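Local coordinates for core protein VP4 (Bluetongue virus, PDB 2JHP) that carries out 5' capping of viral RNA in the core as a multifunctional enzyme that includes S-adenosylmethionine-dependent methyltransferase activity, at residues 120-125 and 407-412; 411-416 and 434-439; 423-428 and 449-454. One frame throughout, in Å; residues are numbered along the deposited sequence.

Interaction 1 of 3, residues 120-125 and 407-412; sequences ALRNYA and ADLFYL. With SAH (S-adenosyl-L-homocysteine), chain B; GUN (guanine), chain E.
Arg-122 and Leu-409 pass at a slant: the aliphatic start of the arginine, through CG, rests on Leu-409 CD1 at 3.8 Å, while the guanidinium runs on to the carboxylate of S-adenosylhomocysteine. CG stands opposite the backbone N (chi1 -154°), and a bend at chi3 turns the charged group so that the ligand's O lies at its edge, close to its plane. NE donates to that oxygen over 2.9 Å at 162°, and NH2 bonds OXT at 3.0 Å, with a weaker bond from NH2 to O. NH1 forms a salt bridge with Asp-119, which should help hold the group in this rotation. Leu-409 serves the other end of the amino acid through its carbonyl O, which accepts from the ligand's N. The arrangement belongs to the Rossmann-like methyltransferase fold, where the loop leaving strand 406-408, the central strand of the mixed seven-stranded sheet, between parallel neighbours 131-132 and 433-437, lines the cofactor site and helix 114-128 covers one side of the sheet. Further along the helix, the methyl groups of Ala-125 and Ala-407 meet at 3.9 Å, and Leu-409 CD1 fills the angle beside Ala-125 CB. Phe-410 comes at about a right angle to Leu-121, whose CD1 lies 4.1 Å from Phe-410 CZ. Guanine covers one face of the phenylalanine, its N1 3.9 Å above the ring plane and displaced toward the rim, whereas the ligand carboxylate O sits at the ring's edge. Tyr-411 reaches the adenine, CD1 to SAH C5 at 3.4 Å, and its OH bonds Asp-408 OD1.

Interaction 2 of 3, residues 411-416 and 434-439; sequences YLTNRC and ATAWVG. With SAH (S-adenosyl-L-homocysteine), chain B.
The chain reverses in a type I beta turn from Tyr-411 to Asn-414, closed by the bond from Asn-414 N to Tyr-411 O, and the turn lies against the end of strand 433-437, where the CA atoms of Thr-413 and Ala-436 come within 5.7 Å. One water joins the two backbones, accepting from Leu-412 N and donating to Thr-435 O. Beyond it, Thr-413 makes the direct link: its OG1 takes the N-H of Trp-437 over 3.0 Å in a nearly straight bond (166°). With chi1 at 43° the hydroxyl sits between the backbone N and carbonyl carbon and faces the strand, while CG2 is turned to pack on Ala-436 CB at 4.0 Å. The same OG1 also pairs with Asp-448 OD1, presumably as donor, so this buried hydroxyl is held from two directions. In the Rossmann-like methyltransferase sheet, strands 406-408 and 433-437 are parallel neighbours, and this turn belongs to the connection between them that passes through helix 421-430. Leu-412 leans on the strand with CD2, which lies 3.4 Å from Thr-435 O and 4.0 Å from Ala-434 CB. Trp-437 crosses Thr-413 at about a right angle, and of its side chain only CB comes close to Thr-413; CG anti to the main-chain nitrogen (chi1 -178°) carries the indole off toward Phe-499, met edge-to-face, and the guanine-binding Tyr-446. Asn-414, at the end of the turn, and Cys-416, just after it, border the adenine of S-adenosylhomocysteine: Asn-414 OD1 is 3.3 Å from its C8, and Cys-416 SG is 3.2 Å from its N7.

Interaction 3 of 3, residues 423-428 and 449-454; sequences SIYEVM and FALPRS
Leu-451 pushes its CD1 methyl against the phenol end of Tyr-425, 3.5 Å from Tyr-425 OH and 3.7 Å from CZ. The two side chains arrive from opposite directions, and the methyl approaches the ring obliquely, near its outer end. The tyrosine's CB points neither at the partner segment nor away from it, but its long ring carries the hydroxyl over and slides along helix 453-460, where Thr-455, Val-456 and Asn-459 also touch it. One helical position back, Ile-424 divides its branches. CG2 lies 4.2 Å from Leu-451 CD1, whereas CD1 meets the edge of the Phe-449 ring, near its plane, 3.9 Å from CZ. Phe-449 can reach the isoleucine because with chi1 at 66° the ring swings toward the helix. Helix 421-430 is the helical part of the beta-alpha-beta crossover between the parallel strands 406-408 and 433-437, and the extended segment 449-451 runs past it before Pro-452, as N-cap residue, starts helix 453-460. Leu-451 is also packed on Ala-436 of the strand and so bridges helix and sheet. No hydrogen bond joins 423-428 to 449-454; apolar packing holds them together, which implies that their mutual placement depends on the shape of the interlocked side chains rather than on directional bonds between them.

In the fold
Interactions 1 and 2, with centres 12 Å apart, share Tyr-411 and Leu-412 and both touch S-adenosylhomocysteine: the first holds its amino acid end, the second lies along the adenine. A probable hydrogen bond of 2.6 Å from Phe-410 N to Thr-435 OG1 joins them. Interaction 3 lies 8 Å from interaction 2, centre to centre, and the two are tied by probable backbone bonds, Thr-413 O to Phe-449 N at 3.0 Å and Trp-437 O to Leu-451 N at 2.9 Å. It stands behind the cofactor site: Ile-424 CD1 packs 3.7 Å from Leu-412 O, and the nearest atoms of the Ile-424 side chain and the ligand are about 7 Å apart.

Interaction 1 of 3, residues 120-125 and 407-412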
loop_
_atom_site.group_PDB
_atom_site.type_symbol
_atom_site.label_atom_id
_atom_site.label_comp_id
_atom_site.label_asym_id
_atom_site.label_seq_id
_atom_site.Cartn_x
_atom_site.Cartn_y
_atom_site.Cartn_z
ATOM N N ALA A 120 -2.423 -7.606 -0.511
ATOM C CA ALA A 120 -2.596 -8.763 0.325
ATOM C C ALA A 120 -2.128 -8.439 1.742
ATOM O O ALA A 120 -2.821 -8.738 2.703
ATOM C CB ALA A 120 -1.859 -9.933 -0.250
ATOM N N LEU A 121 -0.980 -7.787 1.867
ATOM C CA LEU A 121 -0.492 -7.342 3.163
ATOM C C LEU A 121 -1.382 -6.279 3.795
ATOM O O LEU A 121 -1.514 -6.232 5.009
ATOM C CB LEU A 121 0.934 -6.806 3.056
ATOM C CG LEU A 121 2.045 -7.767 2.636
ATOM C CD1 LEU A 121 3.418 -7.110 2.869
ATOM C CD2 LEU A 121 1.958 -9.100 3.366
ATOM N N ARG A 122 -1.979 -5.416 2.980
ATOM C CA ARG A 122 -2.776 -4.334 3.518
ATOM C C ARG A 122 -4.129 -4.834 3.999
ATOM O O ARG A 122 -4.672 -4.311 4.978
ATOM C CB ARG A 122 -2.957 -3.216 2.502
ATOM C CG ARG A 122 -3.198 -1.849 3.156
ATOM C CD ARG A 122 -3.332 -0.701 2.156
ATOM N NE ARG A 122 -2.127 -0.570 1.345
ATOM C CZ ARG A 122 -2.004 -1.075 0.127
ATOM N NH1 ARG A 122 -3.026 -1.725 -0.405
ATOM N NH2 ARG A 122 -0.867 -0.932 -0.541
ATOM N N ASN A 123 -4.672 -5.847 3.324
ATOM C CA ASN A 123 -5.952 -6.404 3.728
ATOM C C ASN A 123 -5.845 -7.095 5.055
ATOM O O ASN A 123 -6.681 -6.896 5.888
ATOM C CB ASN A 123 -6.556 -7.290 2.641
ATOM C CG ASN A 123 -6.950 -6.491 1.386
ATOM O OD1 ASN A 123 -6.923 -5.250 1.366
ATOM N ND2 ASN A 123 -7.311 -7.210 0.330
ATOM N N TYR A 124 -4.772 -7.843 5.271
ATOM C CA TYR A 124 -4.500 -8.426 6.586
ATOM C C TYR A 124 -4.466 -7.315 7.645
ATOM O O TYR A 124 -5.032 -7.469 8.747
ATOM C CB TYR A 124 -3.184 -9.223 6.579
ATOM C CG TYR A 124 -2.628 -9.540 7.962
ATOM C CD1 TYR A 124 -3.097 -10.637 8.694
ATOM C CD2 TYR A 124 -1.628 -8.742 8.539
ATOM C CE1 TYR A 124 -2.587 -10.933 9.957
ATOM C CE2 TYR A 124 -1.111 -9.028 9.812
ATOM C CZ TYR A 124 -1.597 -10.126 10.516
ATOM O OH TYR A 124 -1.098 -10.412 11.780
ATOM N N ALA A 125 -3.820 -6.202 7.284
ATOM C CA ALA A 125 -3.653 -5.058 8.180
ATOM C C ALA A 125 -4.963 -4.343 8.516
ATOM O O ALA A 125 -5.096 -3.801 9.615
ATOM C CB ALA A 125 -2.624 -4.065 7.631
ATOM N N ALA A 407 -0.305 -0.367 11.860
ATOM C CA ALA A 407 0.322 -0.974 10.685
ATOM C C ALA A 407 1.300 0.016 10.058
ATOM O O ALA A 407 1.084 1.230 10.102
ATOM C CB ALA A 407 -0.732 -1.386 9.661
ATOM N N ASP A 408 2.369 -0.502 9.459
ATOM C CA ASP A 408 3.468 0.356 8.994
ATOM C C ASP A 408 4.022 -0.074 7.626
ATOM O O ASP A 408 5.176 -0.485 7.482
ATOM C CB ASP A 408 4.544 0.424 10.076
ATOM C CG ASP A 408 4.060 1.162 11.317
ATOM O OD1 ASP A 408 4.206 2.407 11.354
ATOM O OD2 ASP A 408 3.537 0.498 12.250
ATOM N N LEU A 409 3.156 0.025 6.627
ATOM C CA LEU A 409 3.394 -0.607 5.347
ATOM C C LEU A 409 4.071 0.344 4.339
ATOM O O LEU A 409 3.611 1.460 4.117
ATOM C CB LEU A 409 2.076 -1.169 4.800
ATOM C CG LEU A 409 1.382 -2.274 5.604
ATOM C CD1 LEU A 409 -0.043 -2.481 5.181
ATOM C CD2 LEU A 409 2.159 -3.564 5.486
ATOM N N PHE A 410 5.191 -0.118 3.789
ATOM C CA PHE A 410 5.858 0.481 2.646
ATOM C C PHE A 410 6.221 1.951 2.827
ATOM O O PHE A 410 5.796 2.795 2.044
ATOM C CB PHE A 410 5.033 0.304 1.344
ATOM C CG PHE A 410 4.594 -1.098 1.079
ATOM C CD1 PHE A 410 3.271 -1.459 1.259
ATOM C CD2 PHE A 410 5.499 -2.052 0.637
ATOM C CE1 PHE A 410 2.853 -2.750 1.015
ATOM C CE2 PHE A 410 5.088 -3.356 0.378
ATOM C CZ PHE A 410 3.763 -3.706 0.572
ATOM N N TYR A 411 7.005 2.253 3.853
ATOM C CA TYR A 411 7.433 3.622 4.072
ATOM C C TYR A 411 8.725 3.712 4.875
ATOM O O TYR A 411 9.567 4.572 4.609
ATOM C CB TYR A 411 6.302 4.462 4.706
ATOM C CG TYR A 411 6.188 4.420 6.220
ATOM C CD1 TYR A 411 6.941 5.284 7.015
ATOM C CD2 TYR A 411 5.300 3.542 6.851
ATOM C CE1 TYR A 411 6.829 5.266 8.410
ATOM C CE2 TYR A 411 5.175 3.509 8.252
ATOM C CZ TYR A 411 5.935 4.375 9.025
ATOM O OH TYR A 411 5.845 4.352 10.400
ATOM N N LEU A 412 8.876 2.824 5.851
ATOM C CA LEU A 412 10.045 2.839 6.745
ATOM C C LEU A 412 11.377 3.182 6.063
ATOM O O LEU A 412 12.063 4.110 6.476
ATOM C CB LEU A 412 10.157 1.509 7.481
ATOM C CG LEU A 412 9.581 1.355 8.901
ATOM C CD1 LEU A 412 8.907 2.595 9.447
ATOM C CD2 LEU A 412 8.659 0.164 8.995
HETATM N N SAH B . 1.724 2.895 3.241
HETATM C CA SAH B . 1.109 2.937 1.877
HETATM C CB SAH B . 1.831 3.834 0.867
HETATM C CG SAH B . 3.312 4.122 1.026
HETATM S SD SAH B . 3.817 5.465 -0.084
HETATM C C SAH B . 0.868 1.552 1.296
HETATM O O SAH B . 0.425 0.645 2.005
HETATM O OXT SAH B . 1.075 1.317 0.106
HETATM C "C5'" SAH B . 4.971 6.077 1.179
HETATM C "C4'" SAH B . 4.457 7.309 1.905
HETATM O "O4'" SAH B . 4.922 7.334 3.240
HETATM C "C3'" SAH B . 4.913 8.608 1.247
HETATM O "O3'" SAH B . 3.794 9.480 1.250
HETATM C "C2'" SAH B . 5.977 9.155 2.187
HETATM O "O2'" SAH B . 5.998 10.556 2.238
HETATM C "C1'" SAH B . 5.523 8.590 3.533
HETATM N N9 SAH B . 6.621 8.484 4.520
HETATM C C8 SAH B . 7.932 8.141 4.282
HETATM N N7 SAH B . 8.608 8.169 5.459
HETATM C C5 SAH B . 7.752 8.523 6.446
HETATM C C6 SAH B . 7.904 8.697 7.824
HETATM N N6 SAH B . 9.088 8.500 8.399
HETATM N N1 SAH B . 6.819 9.061 8.600
HETATM C C2 SAH B . 5.582 9.255 8.009
HETATM N N3 SAH B . 5.426 9.084 6.644
HETATM C C4 SAH B . 6.493 8.726 5.870
HETATM N N9 GUN E . 0.996 -0.999 -3.384
HETATM C C8 GUN E . 1.109 0.324 -3.272
HETATM N N7 GUN E . 2.402 0.649 -3.190
HETATM C C5 GUN E . 3.122 -0.470 -3.255
HETATM C C6 GUN E . 4.492 -0.737 -3.222
HETATM O O6 GUN E . 5.309 0.176 -3.113
HETATM N N1 GUN E . 4.934 -2.064 -3.316
HETATM C C2 GUN E . 3.975 -3.082 -3.435
HETATM N N2 GUN E . 4.354 -4.342 -3.527
HETATM N N3 GUN E . 2.664 -2.787 -3.463
HETATM C C4 GUN E . 2.222 -1.522 -3.378
#

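Interaction 2 of 3, residues 411-416 and 434-439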
loop_
_atom_site.group_PDB
_atom_site.type_symbol
_atom_site.label_atom_id
_atom_site.label_comp_id
_atom_site.label_asym_id
_atom_site.label_seq_id
_atom_site.Cartn_x
_atom_site.Cartn_y
_atom_site.Cartn_z
ATOM N N TYR A 411 7.005 2.253 3.853
ATOM C CA TYR A 411 7.433 3.622 4.072
ATOM C C TYR A 411 8.725 3.712 4.875
ATOM O O TYR A 411 9.567 4.572 4.609
ATOM C CB TYR A 411 6.302 4.462 4.706
ATOM C CG TYR A 411 6.188 4.420 6.220
ATOM C CD1 TYR A 411 6.941 5.284 7.015
ATOM C CD2 TYR A 411 5.300 3.542 6.851
ATOM C CE1 TYR A 411 6.829 5.266 8.410
ATOM C CE2 TYR A 411 5.175 3.509 8.252
ATOM C CZ TYR A 411 5.935 4.375 9.025
ATOM O OH TYR A 411 5.845 4.352 10.400
ATOM N N LEU A 412 8.876 2.824 5.851
ATOM C CA LEU A 412 10.045 2.839 6.745
ATOM C C LEU A 412 11.377 3.182 6.063
ATOM O O LEU A 412 12.063 4.110 6.476
ATOM C CB LEU A 412 10.157 1.509 7.481
ATOM C CG LEU A 412 9.581 1.355 8.901
ATOM C CD1 LEU A 412 8.907 2.595 9.447
ATOM C CD2 LEU A 412 8.659 0.164 8.995
ATOM N N THR A 413 11.711 2.447 5.003
ATOM C CA THR A 413 13.005 2.502 4.369
ATOM C C THR A 413 13.003 3.410 3.161
ATOM O O THR A 413 13.882 3.305 2.290
ATOM C CB THR A 413 13.431 1.119 3.925
ATOM O OG1 THR A 413 12.315 0.446 3.336
ATOM C CG2 THR A 413 13.951 0.307 5.116
ATOM N N ASN A 414 12.003 4.294 3.094
ATOM C CA ASN A 414 12.024 5.451 2.205
ATOM C C ASN A 414 13.261 6.291 2.514
ATOM O O ASN A 414 13.661 6.403 3.678
ATOM C CB ASN A 414 10.781 6.318 2.405
ATOM C CG ASN A 414 9.557 5.811 1.642
ATOM O OD1 ASN A 414 8.617 6.571 1.423
ATOM N ND2 ASN A 414 9.557 4.535 1.252
ATOM N N ARG A 415 13.844 6.892 1.476
ATOM C CA ARG A 415 15.109 7.598 1.599
ATOM C C ARG A 415 15.075 8.762 2.608
ATOM O O ARG A 415 16.107 9.100 3.199
ATOM C CB ARG A 415 15.595 8.052 0.223
ATOM C CG ARG A 415 17.103 8.222 0.130
ATOM C CD ARG A 415 17.617 8.034 -1.303
ATOM N NE ARG A 415 17.358 6.674 -1.789
ATOM C CZ ARG A 415 18.208 5.654 -1.686
ATOM N NH1 ARG A 415 19.403 5.815 -1.123
ATOM N NH2 ARG A 415 17.864 4.467 -2.159
ATOM N N CYS A 416 13.895 9.347 2.819
ATOM C CA CYS A 416 13.707 10.393 3.834
ATOM C C CYS A 416 13.925 9.917 5.283
ATOM O O CYS A 416 13.942 10.733 6.198
ATOM C CB CYS A 416 12.315 11.016 3.705
ATOM S SG CYS A 416 10.972 9.903 4.177
ATOM N N ALA A 434 4.659 -4.594 9.514
ATOM C CA ALA A 434 5.551 -3.565 8.988
ATOM C C ALA A 434 6.430 -4.145 7.877
ATOM O O ALA A 434 6.693 -5.356 7.849
ATOM C CB ALA A 434 6.389 -2.979 10.110
ATOM N N THR A 435 6.847 -3.294 6.947
ATOM C CA THR A 435 7.743 -3.718 5.869
ATOM C C THR A 435 9.031 -2.904 5.848
ATOM O O THR A 435 9.041 -1.743 6.230
ATOM C CB THR A 435 7.093 -3.601 4.476
ATOM O OG1 THR A 435 6.677 -2.251 4.264
ATOM C CG2 THR A 435 5.920 -4.547 4.330
ATOM N N ALA A 436 10.103 -3.539 5.390
ATOM C CA ALA A 436 11.371 -2.876 5.178
ATOM C C ALA A 436 12.051 -3.430 3.933
ATOM O O ALA A 436 12.100 -4.637 3.707
ATOM C CB ALA A 436 12.271 -3.034 6.392
ATOM N N TRP A 437 12.570 -2.528 3.125
ATOM C CA TRP A 437 13.277 -2.892 1.913
ATOM C C TRP A 437 14.677 -3.484 2.206
ATOM O O TRP A 437 15.458 -2.884 2.949
ATOM C CB TRP A 437 13.404 -1.655 1.026
ATOM C CG TRP A 437 14.068 -1.918 -0.248
ATOM C CD1 TRP A 437 15.396 -1.762 -0.526
ATOM C CD2 TRP A 437 13.462 -2.383 -1.457
ATOM N NE1 TRP A 437 15.653 -2.085 -1.839
ATOM C CE2 TRP A 437 14.482 -2.476 -2.429
ATOM C CE3 TRP A 437 12.157 -2.715 -1.819
ATOM C CZ2 TRP A 437 14.237 -2.892 -3.737
ATOM C CZ3 TRP A 437 11.908 -3.140 -3.116
ATOM C CH2 TRP A 437 12.949 -3.221 -4.066
ATOM N N VAL A 438 14.965 -4.650 1.622
ATOM C CA VAL A 438 16.223 -5.352 1.831
ATOM C C VAL A 438 16.891 -5.668 0.497
ATOM O O VAL A 438 18.030 -6.145 0.465
ATOM C CB VAL A 438 16.048 -6.657 2.656
ATOM C CG1 VAL A 438 15.657 -6.343 4.098
ATOM C CG2 VAL A 438 15.043 -7.591 2.005
ATOM N N GLY A 439 16.182 -5.407 -0.602
ATOM C CA GLY A 439 16.695 -5.664 -1.930
ATOM C C GLY A 439 17.984 -4.912 -2.225
ATOM O O GLY A 439 18.112 -3.739 -1.889
HETATM N N SAH B . 1.724 2.895 3.241
HETATM C CA SAH B . 1.109 2.937 1.877
HETATM C CB SAH B . 1.831 3.834 0.867
HETATM C CG SAH B . 3.312 4.122 1.026
HETATM S SD SAH B . 3.817 5.465 -0.084
HETATM C C SAH B . 0.868 1.552 1.296
HETATM O O SAH B . 0.425 0.645 2.005
HETATM O OXT SAH B . 1.075 1.317 0.106
HETATM C "C5'" SAH B . 4.971 6.077 1.179
HETATM C "C4'" SAH B . 4.457 7.309 1.905
HETATM O "O4'" SAH B . 4.922 7.334 3.240
HETATM C "C3'" SAH B . 4.913 8.608 1.247
HETATM O "O3'" SAH B . 3.794 9.480 1.250
HETATM C "C2'" SAH B . 5.977 9.155 2.187
HETATM O "O2'" SAH B . 5.998 10.556 2.238
HETATM C "C1'" SAH B . 5.523 8.590 3.533
HETATM N N9 SAH B . 6.621 8.484 4.520
HETATM C C8 SAH B . 7.932 8.141 4.282
HETATM N N7 SAH B . 8.608 8.169 5.459
HETATM C C5 SAH B . 7.752 8.523 6.446
HETATM C C6 SAH B . 7.904 8.697 7.824
HETATM N N6 SAH B . 9.088 8.500 8.399
HETATM N N1 SAH B . 6.819 9.061 8.600
HETATM C C2 SAH B . 5.582 9.255 8.009
HETATM N N3 SAH B . 5.426 9.084 6.644
HETATM C C4 SAH B . 6.493 8.726 5.870
HETATM O O HOH W 1 7.250 0.446 6.137
#

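Interaction 3 of 3, residues 423-428 and 449-454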
loop_
_atom_site.group_PDB
_atom_site.type_symbol
_atom_site.label_atom_id
_atom_site.label_comp_id
_atom_site.label_asym_id
_atom_site.label_seq_id
_atom_site.Cartn_x
_atom_site.Cartn_y
_atom_site.Cartn_z
ATOM N N SER A 423 14.971 3.734 15.286
ATOM C CA SER A 423 13.553 4.040 15.446
ATOM C C SER A 423 12.727 3.234 14.454
ATOM O O SER A 423 11.531 3.014 14.672
ATOM C CB SER A 423 13.286 5.547 15.312
ATOM O OG SER A 423 13.544 5.989 13.989
ATOM N N ILE A 424 13.377 2.804 13.367
ATOM C CA ILE A 424 12.772 1.896 12.392
ATOM C C ILE A 424 12.552 0.544 13.057
ATOM O O ILE A 424 11.446 0.026 13.048
ATOM C CB ILE A 424 13.629 1.762 11.081
ATOM C CG1 ILE A 424 13.564 3.059 10.255
ATOM C CG2 ILE A 424 13.201 0.536 10.245
ATOM C CD1 ILE A 424 14.471 3.089 9.036
ATOM N N TYR A 425 13.602 -0.004 13.660
ATOM C CA TYR A 425 13.496 -1.279 14.369
ATOM C C TYR A 425 12.526 -1.196 15.551
ATOM O O TYR A 425 11.820 -2.154 15.848
ATOM C CB TYR A 425 14.883 -1.789 14.796
ATOM C CG TYR A 425 15.729 -2.252 13.627
ATOM C CD1 TYR A 425 16.913 -1.591 13.277
ATOM C CD2 TYR A 425 15.329 -3.340 12.851
ATOM C CE1 TYR A 425 17.681 -2.014 12.172
ATOM C CE2 TYR A 425 16.091 -3.759 11.739
ATOM C CZ TYR A 425 17.255 -3.104 11.418
ATOM O OH TYR A 425 17.953 -3.561 10.341
ATOM N N GLU A 426 12.477 -0.031 16.190
ATOM C CA GLU A 426 11.529 0.236 17.268
ATOM C C GLU A 426 10.086 0.118 16.767
ATOM O O GLU A 426 9.219 -0.373 17.485
ATOM C CB GLU A 426 11.784 1.617 17.879
ATOM C CG GLU A 426 11.335 1.778 19.326
ATOM C CD GLU A 426 12.476 1.634 20.335
ATOM O OE1 GLU A 426 13.554 2.233 20.099
ATOM O OE2 GLU A 426 12.295 0.946 21.376
ATOM N N VAL A 427 9.828 0.550 15.535
ATOM C CA VAL A 427 8.519 0.327 14.913
ATOM C C VAL A 427 8.247 -1.164 14.641
ATOM O O VAL A 427 7.188 -1.685 15.002
ATOM C CB VAL A 427 8.347 1.141 13.614
ATOM C CG1 VAL A 427 7.092 0.714 12.878
ATOM C CG2 VAL A 427 8.298 2.616 13.923
ATOM N N MET A 428 9.211 -1.845 14.024
ATOM C CA MET A 428 9.085 -3.274 13.717
ATOM C C MET A 428 8.924 -4.178 14.971
ATOM O O MET A 428 8.438 -5.301 14.872
ATOM C CB MET A 428 10.241 -3.740 12.823
ATOM C CG MET A 428 10.479 -2.837 11.601
ATOM S SD MET A 428 11.265 -3.598 10.159
ATOM C CE MET A 428 12.398 -4.753 10.921
ATOM N N PHE A 449 16.303 2.647 0.579
ATOM C CA PHE A 449 17.579 2.076 0.956
ATOM C C PHE A 449 17.324 0.711 1.582
ATOM O O PHE A 449 16.285 0.487 2.210
ATOM C CB PHE A 449 18.333 3.007 1.906
ATOM C CG PHE A 449 17.671 3.188 3.253
ATOM C CD1 PHE A 449 17.979 2.338 4.334
ATOM C CD2 PHE A 449 16.764 4.215 3.460
ATOM C CE1 PHE A 449 17.397 2.512 5.568
ATOM C CE2 PHE A 449 16.171 4.380 4.716
ATOM C CZ PHE A 449 16.493 3.524 5.759
ATOM N N ALA A 450 18.275 -0.200 1.395
ATOM C CA ALA A 450 18.189 -1.565 1.903
ATOM C C ALA A 450 18.759 -1.715 3.311
ATOM O O ALA A 450 19.873 -1.295 3.575
ATOM C CB ALA A 450 18.896 -2.519 0.945
ATOM N N LEU A 451 17.980 -2.319 4.208
ATOM C CA LEU A 451 18.468 -2.767 5.517
ATOM C C LEU A 451 19.214 -4.076 5.304
ATOM O O LEU A 451 18.770 -4.906 4.523
ATOM C CB LEU A 451 17.307 -3.006 6.499
ATOM C CG LEU A 451 16.488 -1.839 7.051
ATOM C CD1 LEU A 451 15.584 -2.300 8.171
ATOM C CD2 LEU A 451 17.382 -0.684 7.504
ATOM N N PRO A 452 20.380 -4.247 5.954
ATOM C CA PRO A 452 21.047 -5.550 5.861
ATOM C C PRO A 452 20.143 -6.664 6.358
ATOM O O PRO A 452 19.639 -6.584 7.470
ATOM C CB PRO A 452 22.274 -5.375 6.780
ATOM C CG PRO A 452 22.534 -3.913 6.791
ATOM C CD PRO A 452 21.180 -3.281 6.742
ATOM N N ARG A 453 19.922 -7.682 5.530
ATOM C CA ARG A 453 19.069 -8.832 5.890
ATOM C C ARG A 453 19.413 -9.511 7.212
ATOM O O ARG A 453 18.523 -9.843 7.993
ATOM C CB ARG A 453 19.092 -9.892 4.798
ATOM C CG ARG A 453 18.311 -9.525 3.565
ATOM C CD ARG A 453 18.217 -10.714 2.667
ATOM N NE ARG A 453 17.442 -10.406 1.484
ATOM C CZ ARG A 453 17.940 -9.863 0.374
ATOM N NH1 ARG A 453 17.133 -9.616 -0.649
ATOM N NH2 ARG A 453 19.237 -9.571 0.293
ATOM N N SER A 454 20.701 -9.729 7.447
ATOM C CA SER A 454 21.147 -10.427 8.644
ATOM C C SER A 454 20.864 -9.592 9.880
ATOM O O SER A 454 20.520 -10.131 10.927
ATOM C CB SER A 454 22.628 -10.789 8.553
ATOM O OG SER A 454 23.445 -9.631 8.553
#